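PDB 4RNY: conserved hypothetical secreted protein from Helicobacter pylori, which probably acts as a zinc-dependent metalloendopeptidase of the M23 family and, as the determinant Csd3, helps set cell shape. Local coordinates for residues K182-A187 / T319-L324; N120-S125 / Y168-H173; L190-V195 / V280-I285; D135-V140 / A159-R164. All coordinates share one frame; numbering follows the deposited sequence.

Contacts 1, 2 and 4 all reach one curled antiparallel sheet. Contacts 2 and 4 are neighbours in it, their centres 10 Å apart, because strands 153-163 and 166-172 pair directly; helix 112-121 leads into contact 2. The centres of contacts 1 and 2 are about 11 Å apart, and V186 packs on L170. Contact 3, 21 Å from contact 1 and 34 Å from contact 4 between centres, touches contact 1 through L190 and residues 319-321. Along the chain the segments of contact 2 flank those of contact 4. Contact 3 joins a turn of the M23 region to 190-195, and contact 1 bonds 182-187 to the loop before helix 326-348, closing the long loop that holds contact 3.

Contact 1 (K182-A187 / T319-L324); sequences KAQEVA and TAKSKL
Q184 and K323 form a single backbone bridge, CA to CA 4.5 Å, flanked by two main-chain hydrogen bonds. L324 N donates to A183 O at 3.1 Å, and E185 N donates to S322 O at 3.0 Å with a more bent N-H...O angle of 137°.

Side chains grip main chain as well. E185 has CG anti to its own nitrogen (chi1 178°) and runs extended beyond it, which carries OE1 to S322 N at 2.9 Å; the amide meets OE1 nearly along its C-O bond. The same carboxylate makes a salt bridge with R318 through OE1 and a hydrogen bond with H177 through OE2. K321 turns at its last torsion (chi4 84°), so that NZ reaches a lone pair of E185 O in the carbonyl plane, 2.9 Å away. With K321 NZ 6.7 Å from E185 OE1, the lysine serves the peptide group and not the acid. S322 OG is bonded to Y179 OH.

Apolar contact is slight. A183 CB meets L324 CB at 4.0 Å, and both side chains rest on R329 and F332 of helix 326-348. The stems of Q184 and K323 lie side by side, pointing the same way.

Surrounded by an arginine, a histidine and a main-chain amide, the buried E185 carboxylate is probably ionised, and the approach to helix 326-348 is held to the sheet mainly by polar bonds.

Contact 2 (N120-S125 / Y168-H173); sequences NAYKKS and YYLFSH. With SO4 (sulfate ion), chain E.
The Y122 ring meets Y168 edge-on: Y168 CB lies in the ring plane 3.7 Å from Y122 CE1, and Y168 O also sits at this edge, near the plane. L170 CB approaches the same ring obliquely, 4.1 Å from Y122 CZ. The Y168 ring, in turn, receives S125 O at an oblique angle, 3.9 Å from Y168 CE2. Sulfate O1 occupies the edge of the Y169 ring, in its plane and 3.2 Å from Y169 CD1, while K340 makes a cation-pi contact with this ring.

The phenol of Y122 donates to Y168 O, OH to O 2.7 Å. The bond is short, yet the donor stands 40° out of the carbonyl plane and not on a lone pair. This link joins the end of helix 112-121 to strand 166-172 of the antiparallel sheet in the Csd3 second domain. The ring of Y122 also touches A159 and V161 of the adjoining strand 153-163, so it spans two neighbouring strands.

Further along, L170 has CG anti to its nitrogen (chi1 167°), and from there CD2 reaches A121 CB at 4.0 Å. As side chains alternate along the strand, the CB atoms of Y168 and L170 are directed to the 120-125 segment, and that of Y169 is directed away from it. Y169 N divides its hydrogen between two oxygens of the sulfate, O1 at 3.0 Å and O2 at 3.1 Å; S181 OG binds the ion too. The sulfate probably came from the crystallisation liquor.

Contact 3 (L190-V195 / V280-I285); sequences LLETPV and VKKGQI
K282 reaches L190 with a fully extended side chain, CG anti to its nitrogen (chi1 177°) and every later torsion close to 180°. Its NZ arrives 3.1 Å from L190 O, a weak hydrogen bond. A water also meets K282 NZ, accepting from it at 2.7 Å and donating weakly to L191 O at 3.3 Å, so the ammonium bridges two successive carbonyls, one directly and one through solvent.

E192 crosses the stem of the lysine instead of pairing with its charge. OE2 of E192 is 3.4 Å from K282 CG but 5.1 Å from K282 NZ, too far for a salt bridge, though the opposite charges may still attract weakly. The other oxygen, E192 OE1, lies 3.5 Å from G283 CA, where no side chain intervenes.

In the next shell, the turn that presents K282 and G283 is closed by Q284 N donating to K281 O at 2.9 Å. Q284 OE1 also accepts from K281 N, and K282 N is hydrogen-bonded to D237 OD1. H233 bonds to G283 O, and S234 bonds to the backbone of G283. On the facing segment the backbone of E192 pairs with A235 and that of L191 with Y316, so residues 233-235 hold both partners.

The arrangement is that of a type II beta turn, K281 to Q284, with glycine at its third position (phi 88°), which packs a surface turn of the M23 peptidase region against the incoming 190-195 segment.

Contact 4 (D135-V140 / A159-R164); sequences DKIAIV and AMVSSR
S162 turns its hydroxyl between its own nitrogen and carbonyl carbon (chi1 73°), and this brings OG within 3.0 Å of K136 N, which donates to it. D135 puts CG anti to its carbonyl carbon (chi1 -82°), laying the carboxylate beside the carbonyl of S162; D135 OD1 and S162 O, both acceptors, are 3.3 Å apart and make no bond. The acid finds a donor in V132 N, through OD2. At this end the serine hydroxyl therefore takes the amide hydrogen of K136, while S162 N returns a main-chain bond to K136 O at 2.9 Å.

From here strands 136-140 and 159-163 run as neighbours in an antiparallel sheet, their axes 4.7 Å apart and at 176°. A138 and M160 are the hydrogen-bonded pair: A138 N gives to M160 O at 2.8 Å, in the carbonyl plane, and M160 N gives to A138 O at 3.0 Å. I137 with V161 and I139 with A159 are non-hydrogen-bonded pairs.

I137, I139, A159 and V161 share one face. I137 CG1 touches V161 CG2 at 4.3 Å, and helix 112-121 covers this side through L118, which meets I137, I139 and A159, and L114, which meets I139. A138 and M160 occupy the reverse face, CB to CB 4.3 Å, where M160 goes on to meet the ring of Y169 on the next strand.

Contact 1 (K182-A187 / T319-L324)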
loop_
_atom_site.group_PDB
_atom_site.type_symbol
_atom_site.label_atom_id
_atom_site.label_comp_id
_atom_site.label_asym_id
_atom_site.label_seq_id
_atom_site.Cartn_x
_atom_site.Cartn_y
_atom_site.Cartn_z
ATOM N N LYS A 182 8.381 22.993 -5.677
ATOM C CA LYS A 182 7.710 23.636 -6.817
ATOM C C LYS A 182 6.327 23.059 -7.163
ATOM O O LYS A 182 5.785 23.339 -8.239
ATOM C CB LYS A 182 8.644 23.544 -8.031
ATOM C CG LYS A 182 9.747 24.600 -7.984
ATOM C CD LYS A 182 11.070 24.052 -8.488
ATOM C CE LYS A 182 12.199 25.076 -8.399
ATOM N NZ LYS A 182 12.325 25.686 -7.043
ATOM N N ALA A 183 5.749 22.256 -6.267
ATOM C CA ALA A 183 4.483 21.578 -6.548
ATOM C C ALA A 183 4.573 20.729 -7.801
ATOM O O ALA A 183 3.609 20.641 -8.573
ATOM C CB ALA A 183 3.349 22.585 -6.669
ATOM N N GLN A 184 5.739 20.120 -8.012
ATOM C CA GLN A 184 5.941 19.201 -9.131
ATOM C C GLN A 184 6.082 17.840 -8.529
ATOM O O GLN A 184 6.741 17.708 -7.505
ATOM C CB GLN A 184 7.227 19.519 -9.889
ATOM C CG GLN A 184 7.148 20.753 -10.762
ATOM C CD GLN A 184 8.487 21.066 -11.374
ATOM O OE1 GLN A 184 9.392 21.552 -10.695
ATOM N NE2 GLN A 184 8.627 20.775 -12.651
ATOM N N GLU A 185 5.520 16.827 -9.178
ATOM C CA GLU A 185 5.430 15.519 -8.574
ATOM C C GLU A 185 6.800 14.895 -8.455
ATOM O O GLU A 185 7.630 15.071 -9.336
ATOM C CB GLU A 185 4.474 14.592 -9.353
ATOM C CG GLU A 185 4.372 13.170 -8.768
ATOM C CD GLU A 185 3.222 12.338 -9.350
ATOM O OE1 GLU A 185 2.619 12.768 -10.364
ATOM O OE2 GLU A 185 2.940 11.209 -8.838
ATOM N N VAL A 186 6.984 14.131 -7.388
ATOM C CA VAL A 186 8.201 13.401 -7.150
ATOM C C VAL A 186 7.801 11.981 -6.899
ATOM O O VAL A 186 6.704 11.725 -6.434
ATOM C CB VAL A 186 9.053 14.000 -5.987
ATOM C CG1 VAL A 186 8.224 14.430 -4.810
ATOM C CG2 VAL A 186 10.115 13.017 -5.517
ATOM N N ALA A 187 8.667 11.069 -7.309
ATOM C CA ALA A 187 8.627 9.678 -6.879
ATOM C C ALA A 187 7.327 9.035 -7.253
ATOM O O ALA A 187 6.752 8.260 -6.469
ATOM C CB ALA A 187 8.824 9.598 -5.366
ATOM N N THR A 319 0.542 10.081 -19.224
ATOM C CA THR A 319 1.788 10.182 -19.980
ATOM C C THR A 319 2.707 11.254 -19.439
ATOM O O THR A 319 3.788 11.469 -19.969
ATOM C CB THR A 319 1.527 10.446 -21.479
ATOM O OG1 THR A 319 0.674 11.579 -21.618
ATOM C CG2 THR A 319 0.910 9.190 -22.171
ATOM N N ALA A 320 2.290 11.955 -18.400
ATOM C CA ALA A 320 3.200 12.862 -17.731
ATOM C C ALA A 320 2.834 13.042 -16.291
ATOM O O ALA A 320 1.696 12.863 -15.903
ATOM C CB ALA A 320 3.221 14.216 -18.429
ATOM N N LYS A 321 3.829 13.432 -15.508
ATOM C CA LYS A 321 3.647 13.504 -14.084
ATOM C C LYS A 321 2.795 14.690 -13.735
ATOM O O LYS A 321 2.552 15.561 -14.563
ATOM C CB LYS A 321 4.974 13.505 -13.332
ATOM C CG LYS A 321 5.856 14.726 -13.531
ATOM C CD LYS A 321 7.221 14.438 -12.927
ATOM C CE LYS A 321 8.144 15.646 -12.981
ATOM N NZ LYS A 321 7.910 16.546 -11.835
ATOM N N SER A 322 2.310 14.669 -12.504
ATOM C CA SER A 322 1.392 15.676 -12.013
ATOM C C SER A 322 2.148 16.936 -11.647
ATOM O O SER A 322 3.254 16.889 -11.073
ATOM C CB SER A 322 0.644 15.172 -10.776
ATOM O OG SER A 322 -0.140 16.207 -10.210
ATOM N N LYS A 323 1.534 18.068 -11.942
ATOM C CA LYS A 323 2.072 19.343 -11.500
ATOM C C LYS A 323 0.897 20.215 -11.152
ATOM O O LYS A 323 0.022 20.398 -11.982
ATOM C CB LYS A 323 2.950 19.949 -12.602
ATOM C CG LYS A 323 4.189 19.099 -12.887
ATOM C CD LYS A 323 4.469 18.855 -14.373
ATOM C CE LYS A 323 5.315 19.966 -14.983
ATOM N NZ LYS A 323 6.069 19.422 -16.143
ATOM N N LEU A 324 0.869 20.738 -9.930
ATOM C CA LEU A 324 -0.308 21.464 -9.445
ATOM C C LEU A 324 -0.428 22.840 -10.082
ATOM O O LEU A 324 0.553 23.432 -10.490
ATOM C CB LEU A 324 -0.282 21.631 -7.931
ATOM C CG LEU A 324 -0.203 20.332 -7.119
ATOM C CD1 LEU A 324 -0.295 20.645 -5.627
ATOM C CD2 LEU A 324 -1.297 19.364 -7.567
#

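Contact 2 (N120-S125 / Y168-H173)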
loop_
_atom_site.group_PDB
_atom_site.type_symbol
_atom_site.label_atom_id
_atom_site.label_comp_id
_atom_site.label_asym_id
_atom_site.label_seq_id
_atom_site.Cartn_x
_atom_site.Cartn_y
_atom_site.Cartn_z
ATOM N N ASN A 120 13.194 5.000 -1.241
ATOM C CA ASN A 120 12.536 4.899 -2.523
ATOM C C ASN A 120 12.010 6.242 -2.988
ATOM O O ASN A 120 12.156 6.571 -4.151
ATOM C CB ASN A 120 11.407 3.858 -2.524
ATOM C CG ASN A 120 11.942 2.447 -2.488
ATOM O OD1 ASN A 120 12.880 2.130 -3.211
ATOM N ND2 ASN A 120 11.374 1.603 -1.639
ATOM N N ALA A 121 11.420 7.023 -2.098
ATOM C CA ALA A 121 10.827 8.284 -2.500
ATOM C C ALA A 121 11.896 9.261 -3.072
ATOM O O ALA A 121 11.551 10.114 -3.834
ATOM C CB ALA A 121 10.095 8.943 -1.325
ATOM N N TYR A 122 13.158 9.120 -2.639
ATOM C CA TYR A 122 14.250 9.999 -3.015
ATOM C C TYR A 122 15.160 9.384 -4.083
ATOM O O TYR A 122 16.123 10.033 -4.509
ATOM C CB TYR A 122 15.093 10.399 -1.791
ATOM C CG TYR A 122 14.520 11.602 -1.040
ATOM C CD1 TYR A 122 14.891 12.898 -1.370
ATOM C CD2 TYR A 122 13.619 11.438 -0.026
ATOM C CE1 TYR A 122 14.354 13.994 -0.705
ATOM C CE2 TYR A 122 13.093 12.521 0.675
ATOM C CZ TYR A 122 13.442 13.803 0.333
ATOM O OH TYR A 122 12.920 14.899 1.022
ATOM N N LYS A 123 14.855 8.184 -4.559
ATOM C CA LYS A 123 15.864 7.422 -5.280
ATOM C C LYS A 123 16.327 8.079 -6.579
ATOM O O LYS A 123 17.455 7.881 -6.985
ATOM C CB LYS A 123 15.457 5.956 -5.476
ATOM C CG LYS A 123 14.349 5.664 -6.476
ATOM C CD LYS A 123 14.086 4.152 -6.629
ATOM C CE LYS A 123 15.360 3.296 -6.637
ATOM N NZ LYS A 123 15.178 1.905 -7.161
ATOM N N LYS A 124 15.485 8.914 -7.179
ATOM C CA LYS A 124 15.856 9.634 -8.377
ATOM C C LYS A 124 16.286 11.084 -8.136
ATOM O O LYS A 124 16.501 11.797 -9.081
ATOM C CB LYS A 124 14.663 9.601 -9.350
ATOM C CG LYS A 124 14.331 8.196 -9.873
ATOM C CD LYS A 124 12.965 8.140 -10.551
ATOM C CE LYS A 124 12.976 8.774 -11.932
ATOM N NZ LYS A 124 11.689 9.452 -12.262
ATOM N N SER A 125 16.383 11.525 -6.886
ATOM C CA SER A 125 16.783 12.898 -6.576
ATOM C C SER A 125 17.910 13.000 -5.562
ATOM O O SER A 125 18.737 13.896 -5.664
ATOM C CB SER A 125 15.577 13.710 -6.093
ATOM O OG SER A 125 15.095 13.190 -4.876
ATOM N N TYR A 168 16.377 19.013 -0.033
ATOM C CA TYR A 168 15.457 18.390 -0.988
ATOM C C TYR A 168 14.207 17.994 -0.218
ATOM O O TYR A 168 14.283 17.156 0.711
ATOM C CB TYR A 168 16.083 17.159 -1.601
ATOM C CG TYR A 168 17.367 17.403 -2.379
ATOM C CD1 TYR A 168 18.567 17.612 -1.724
ATOM C CD2 TYR A 168 17.370 17.403 -3.752
ATOM C CE1 TYR A 168 19.753 17.811 -2.430
ATOM C CE2 TYR A 168 18.547 17.590 -4.470
ATOM C CZ TYR A 168 19.730 17.814 -3.789
ATOM O OH TYR A 168 20.873 18.005 -4.481
ATOM N N TYR A 169 13.075 18.586 -0.590
ATOM C CA TYR A 169 11.840 18.390 0.139
ATOM C C TYR A 169 10.843 17.475 -0.574
ATOM O O TYR A 169 10.780 17.403 -1.807
ATOM C CB TYR A 169 11.130 19.708 0.402
ATOM C CG TYR A 169 11.789 20.596 1.413
ATOM C CD1 TYR A 169 12.816 21.459 1.030
ATOM C CD2 TYR A 169 11.375 20.605 2.733
ATOM C CE1 TYR A 169 13.426 22.294 1.938
ATOM C CE2 TYR A 169 11.991 21.425 3.657
ATOM C CZ TYR A 169 13.014 22.269 3.244
ATOM O OH TYR A 169 13.641 23.085 4.136
ATOM N N LEU A 170 9.999 16.838 0.229
ATOM C CA LEU A 170 8.947 15.971 -0.279
ATOM C C LEU A 170 7.708 16.304 0.546
ATOM O O LEU A 170 7.780 16.344 1.780
ATOM C CB LEU A 170 9.413 14.548 -0.039
ATOM C CG LEU A 170 8.447 13.410 -0.189
ATOM C CD1 LEU A 170 8.348 13.088 -1.672
ATOM C CD2 LEU A 170 8.906 12.200 0.599
ATOM N N PHE A 171 6.590 16.552 -0.113
ATOM C CA PHE A 171 5.353 16.876 0.559
ATOM C C PHE A 171 4.228 15.975 0.025
ATOM O O PHE A 171 4.065 15.849 -1.165
ATOM C CB PHE A 171 4.985 18.331 0.272
ATOM C CG PHE A 171 6.011 19.347 0.747
ATOM C CD1 PHE A 171 5.940 19.845 2.014
ATOM C CD2 PHE A 171 6.968 19.838 -0.116
ATOM C CE1 PHE A 171 6.873 20.761 2.463
ATOM C CE2 PHE A 171 7.876 20.790 0.297
ATOM C CZ PHE A 171 7.834 21.251 1.583
ATOM N N SER A 172 3.468 15.377 0.923
ATOM C CA SER A 172 2.287 14.597 0.580
ATOM C C SER A 172 1.179 15.549 0.148
ATOM O O SER A 172 1.240 16.776 0.381
ATOM C CB SER A 172 1.810 13.757 1.782
ATOM O OG SER A 172 1.336 14.564 2.843
ATOM N N HIS A 173 0.169 14.971 -0.486
ATOM C CA HIS A 173 -1.018 15.700 -0.903
ATOM C C HIS A 173 -2.201 14.755 -0.715
ATOM O O HIS A 173 -2.008 13.538 -0.691
ATOM C CB HIS A 173 -0.893 16.140 -2.352
ATOM C CG HIS A 173 -1.982 17.059 -2.794
ATOM N ND1 HIS A 173 -1.880 18.432 -2.713
ATOM C CD2 HIS A 173 -3.203 16.808 -3.317
ATOM C CE1 HIS A 173 -2.978 18.985 -3.194
ATOM N NE2 HIS A 173 -3.790 18.022 -3.581
HETATM S S SO4 E . 13.034 20.755 -3.509
HETATM O O1 SO4 E . 12.587 21.145 -2.167
HETATM O O2 SO4 E . 13.737 19.445 -3.522
HETATM O O3 SO4 E . 11.853 20.679 -4.390
HETATM O O4 SO4 E . 13.995 21.742 -4.071
#

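Contact 3 (L190-V195 / V280-I285)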
loop_
_atom_site.group_PDB
_atom_site.type_symbol
_atom_site.label_atom_id
_atom_site.label_comp_id
_atom_site.label_asym_id
_atom_site.label_seq_id
_atom_site.Cartn_x
_atom_site.Cartn_y
_atom_site.Cartn_z
ATOM N N LEU A 190 4.499 6.367 -14.303
ATOM C CA LEU A 190 3.629 6.533 -15.446
ATOM C C LEU A 190 3.167 5.134 -15.835
ATOM O O LEU A 190 4.007 4.225 -16.063
ATOM C CB LEU A 190 4.381 7.168 -16.587
ATOM C CG LEU A 190 4.970 8.553 -16.304
ATOM C CD1 LEU A 190 5.727 8.987 -17.549
ATOM C CD2 LEU A 190 3.904 9.561 -15.881
ATOM N N LEU A 191 1.853 4.942 -15.857
ATOM C CA LEU A 191 1.270 3.641 -16.188
ATOM C C LEU A 191 0.474 3.755 -17.468
ATOM O O LEU A 191 -0.036 4.826 -17.779
ATOM C CB LEU A 191 0.317 3.196 -15.076
ATOM C CG LEU A 191 0.884 2.873 -13.700
ATOM C CD1 LEU A 191 -0.268 2.409 -12.812
ATOM C CD2 LEU A 191 1.972 1.790 -13.783
ATOM N N GLU A 192 0.371 2.632 -18.178
ATOM C CA GLU A 192 -0.438 2.489 -19.381
ATOM C C GLU A 192 -1.674 1.677 -19.015
ATOM O O GLU A 192 -1.586 0.707 -18.271
ATOM C CB GLU A 192 0.376 1.686 -20.398
ATOM C CG GLU A 192 0.146 1.940 -21.856
ATOM C CD GLU A 192 1.126 1.114 -22.661
ATOM O OE1 GLU A 192 0.703 0.169 -23.348
ATOM O OE2 GLU A 192 2.315 1.352 -22.522
ATOM N N THR A 193 -2.818 2.012 -19.599
ATOM C CA THR A 193 -4.029 1.184 -19.434
ATOM C C THR A 193 -3.802 -0.272 -19.862
ATOM O O THR A 193 -3.218 -0.538 -20.913
ATOM C CB THR A 193 -5.165 1.785 -20.224
ATOM O OG1 THR A 193 -5.440 3.065 -19.667
ATOM C CG2 THR A 193 -6.395 0.940 -20.170
ATOM N N PRO A 194 -4.200 -1.223 -19.021
ATOM C CA PRO A 194 -3.754 -2.579 -19.333
ATOM C C PRO A 194 -4.623 -3.330 -20.334
ATOM O O PRO A 194 -4.239 -4.426 -20.804
ATOM C CB PRO A 194 -3.776 -3.272 -17.993
ATOM C CG PRO A 194 -4.729 -2.502 -17.168
ATOM C CD PRO A 194 -4.750 -1.102 -17.667
ATOM N N VAL A 195 -5.774 -2.769 -20.653
ATOM C CA VAL A 195 -6.684 -3.458 -21.571
ATOM C C VAL A 195 -7.545 -2.466 -22.295
ATOM O O VAL A 195 -7.858 -1.371 -21.782
ATOM C CB VAL A 195 -7.571 -4.472 -20.846
ATOM C CG1 VAL A 195 -8.533 -3.797 -19.845
ATOM C CG2 VAL A 195 -8.363 -5.323 -21.847
ATOM N N VAL A 280 9.384 -8.003 -17.811
ATOM C CA VAL A 280 8.412 -7.539 -18.784
ATOM C C VAL A 280 8.555 -6.037 -18.927
ATOM O O VAL A 280 9.052 -5.348 -18.024
ATOM C CB VAL A 280 6.949 -7.873 -18.394
ATOM C CG1 VAL A 280 6.759 -9.372 -18.157
ATOM C CG2 VAL A 280 6.497 -7.062 -17.169
ATOM N N LYS A 281 8.178 -5.544 -20.091
ATOM C CA LYS A 281 8.280 -4.152 -20.408
ATOM C C LYS A 281 6.869 -3.581 -20.422
ATOM O O LYS A 281 5.893 -4.273 -20.681
ATOM C CB LYS A 281 8.994 -3.916 -21.768
ATOM C CG LYS A 281 10.407 -4.486 -21.863
ATOM C CD LYS A 281 11.352 -4.001 -20.734
ATOM C CE LYS A 281 11.712 -5.133 -19.752
ATOM N NZ LYS A 281 12.129 -4.731 -18.366
ATOM N N LYS A 282 6.791 -2.298 -20.105
ATOM C CA LYS A 282 5.547 -1.571 -20.174
ATOM C C LYS A 282 4.933 -1.800 -21.544
ATOM O O LYS A 282 5.627 -1.657 -22.548
ATOM C CB LYS A 282 5.844 -0.100 -19.945
ATOM C CG LYS A 282 4.655 0.811 -20.047
ATOM C CD LYS A 282 5.062 2.178 -19.521
ATOM C CE LYS A 282 3.948 3.166 -19.702
ATOM N NZ LYS A 282 4.452 4.445 -19.129
ATOM N N GLY A 283 3.650 -2.153 -21.585
ATOM C CA GLY A 283 2.941 -2.450 -22.850
ATOM C C GLY A 283 3.028 -3.910 -23.347
ATOM O O GLY A 283 2.275 -4.309 -24.194
ATOM N N GLN A 284 3.927 -4.710 -22.796
ATOM C CA GLN A 284 4.083 -6.088 -23.220
ATOM C C GLN A 284 2.828 -6.880 -22.908
ATOM O O GLN A 284 2.231 -6.732 -21.825
ATOM C CB GLN A 284 5.299 -6.682 -22.523
ATOM C CG GLN A 284 5.695 -8.080 -22.974
ATOM C CD GLN A 284 6.891 -8.588 -22.235
ATOM O OE1 GLN A 284 7.780 -7.827 -21.885
ATOM N NE2 GLN A 284 6.927 -9.882 -21.988
ATOM N N ILE A 285 2.418 -7.727 -23.851
ATOM C CA ILE A 285 1.238 -8.555 -23.653
ATOM C C ILE A 285 1.604 -9.631 -22.629
ATOM O O ILE A 285 2.713 -10.200 -22.688
ATOM C CB ILE A 285 0.672 -9.088 -25.005
ATOM C CG1 ILE A 285 0.006 -7.921 -25.764
ATOM C CG2 ILE A 285 -0.364 -10.181 -24.796
ATOM C CD1 ILE A 285 -0.156 -8.155 -27.266
HETATM O O HOH W 1 2.382 6.031 -19.675
#

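Contact 4 (D135-V140 / A159-R164)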
loop_
_atom_site.group_PDB
_atom_site.type_symbol
_atom_site.label_atom_id
_atom_site.label_comp_id
_atom_site.label_asym_id
_atom_site.label_seq_id
_atom_site.Cartn_x
_atom_site.Cartn_y
_atom_site.Cartn_z
ATOM N N ASP A 135 25.138 14.980 7.188
ATOM C CA ASP A 135 23.983 15.351 6.379
ATOM C C ASP A 135 22.775 15.169 7.277
ATOM O O ASP A 135 22.804 14.357 8.214
ATOM C CB ASP A 135 23.839 14.442 5.154
ATOM C CG ASP A 135 24.724 14.848 4.013
ATOM O OD1 ASP A 135 25.062 16.031 3.900
ATOM O OD2 ASP A 135 25.067 13.959 3.194
ATOM N N LYS A 136 21.710 15.922 6.999
ATOM C CA LYS A 136 20.524 15.929 7.829
ATOM C C LYS A 136 19.329 15.253 7.116
ATOM O O LYS A 136 19.167 15.355 5.914
ATOM C CB LYS A 136 20.165 17.362 8.227
ATOM C CG LYS A 136 21.286 18.139 8.951
ATOM C CD LYS A 136 21.057 19.661 8.860
ATOM C CE LYS A 136 22.245 20.519 9.344
ATOM N NZ LYS A 136 23.230 20.943 8.276
ATOM N N ILE A 137 18.505 14.576 7.891
ATOM C CA ILE A 137 17.267 13.989 7.400
ATOM C C ILE A 137 16.190 14.350 8.402
ATOM O O ILE A 137 16.372 14.147 9.619
ATOM C CB ILE A 137 17.349 12.482 7.248
ATOM C CG1 ILE A 137 18.297 12.116 6.144
ATOM C CG2 ILE A 137 15.961 11.860 6.957
ATOM C CD1 ILE A 137 18.551 10.646 6.048
ATOM N N ALA A 138 15.120 14.959 7.907
ATOM C CA ALA A 138 13.884 15.157 8.684
ATOM C C ALA A 138 12.670 14.451 8.072
ATOM O O ALA A 138 12.482 14.448 6.863
ATOM C CB ALA A 138 13.564 16.633 8.810
ATOM N N ILE A 139 11.807 13.910 8.932
ATOM C CA ILE A 139 10.584 13.261 8.433
ATOM C C ILE A 139 9.456 13.490 9.396
ATOM O O ILE A 139 9.567 13.165 10.588
ATOM C CB ILE A 139 10.736 11.742 8.274
ATOM C CG1 ILE A 139 12.132 11.363 7.782
ATOM C CG2 ILE A 139 9.660 11.199 7.332
ATOM C CD1 ILE A 139 12.315 9.834 7.748
ATOM N N VAL A 140 8.361 14.004 8.847
ATOM C CA VAL A 140 7.083 14.077 9.523
ATOM C C VAL A 140 6.215 12.972 8.945
ATOM O O VAL A 140 6.035 12.863 7.715
ATOM C CB VAL A 140 6.402 15.452 9.295
ATOM C CG1 VAL A 140 5.027 15.478 9.958
ATOM C CG2 VAL A 140 7.294 16.545 9.877
ATOM N N ALA A 159 9.167 15.367 4.167
ATOM C CA ALA A 159 10.536 15.078 4.469
ATOM C C ALA A 159 11.421 16.149 3.877
ATOM O O ALA A 159 11.020 16.835 2.939
ATOM C CB ALA A 159 10.941 13.682 3.958
ATOM N N MET A 160 12.631 16.222 4.426
ATOM C CA MET A 160 13.713 17.099 3.974
ATOM C C MET A 160 14.990 16.274 4.126
ATOM O O MET A 160 15.257 15.704 5.184
ATOM C CB MET A 160 13.781 18.357 4.843
ATOM C CG MET A 160 14.765 19.437 4.389
ATOM S SD MET A 160 16.497 19.009 4.691
ATOM C CE MET A 160 16.547 19.082 6.461
ATOM N N VAL A 161 15.732 16.143 3.040
ATOM C CA VAL A 161 17.045 15.528 3.085
ATOM C C VAL A 161 18.013 16.612 2.634
ATOM O O VAL A 161 17.748 17.275 1.639
ATOM C CB VAL A 161 17.149 14.371 2.112
ATOM C CG1 VAL A 161 18.560 13.832 2.069
ATOM C CG2 VAL A 161 16.201 13.251 2.519
ATOM N N SER A 162 19.103 16.802 3.345
ATOM C CA SER A 162 20.126 17.742 2.940
ATOM C C SER A 162 21.393 17.036 2.507
ATOM O O SER A 162 21.892 16.185 3.184
ATOM C CB SER A 162 20.416 18.706 4.034
ATOM O OG SER A 162 21.117 18.064 5.042
ATOM N N SER A 163 21.878 17.401 1.345
ATOM C CA SER A 163 23.052 16.805 0.757
ATOM C C SER A 163 23.765 17.832 -0.108
ATOM O O SER A 163 23.171 18.557 -0.847
ATOM C CB SER A 163 22.707 15.509 0.005
ATOM O OG SER A 163 23.609 15.109 -0.968
ATOM N N ARG A 164 25.068 17.870 0.069
ATOM C CA ARG A 164 25.944 18.690 -0.716
ATOM C C ARG A 164 25.446 20.120 -0.844
ATOM O O ARG A 164 25.349 20.643 -1.902
ATOM C CB ARG A 164 26.186 18.012 -2.060
ATOM C CG ARG A 164 27.173 16.871 -1.949
ATOM C CD ARG A 164 27.053 15.788 -2.982
ATOM N NE ARG A 164 27.548 16.221 -4.255
ATOM C CZ ARG A 164 28.699 15.878 -4.803
ATOM N NH1 ARG A 164 29.514 15.066 -4.215
ATOM N NH2 ARG A 164 29.023 16.378 -5.963
#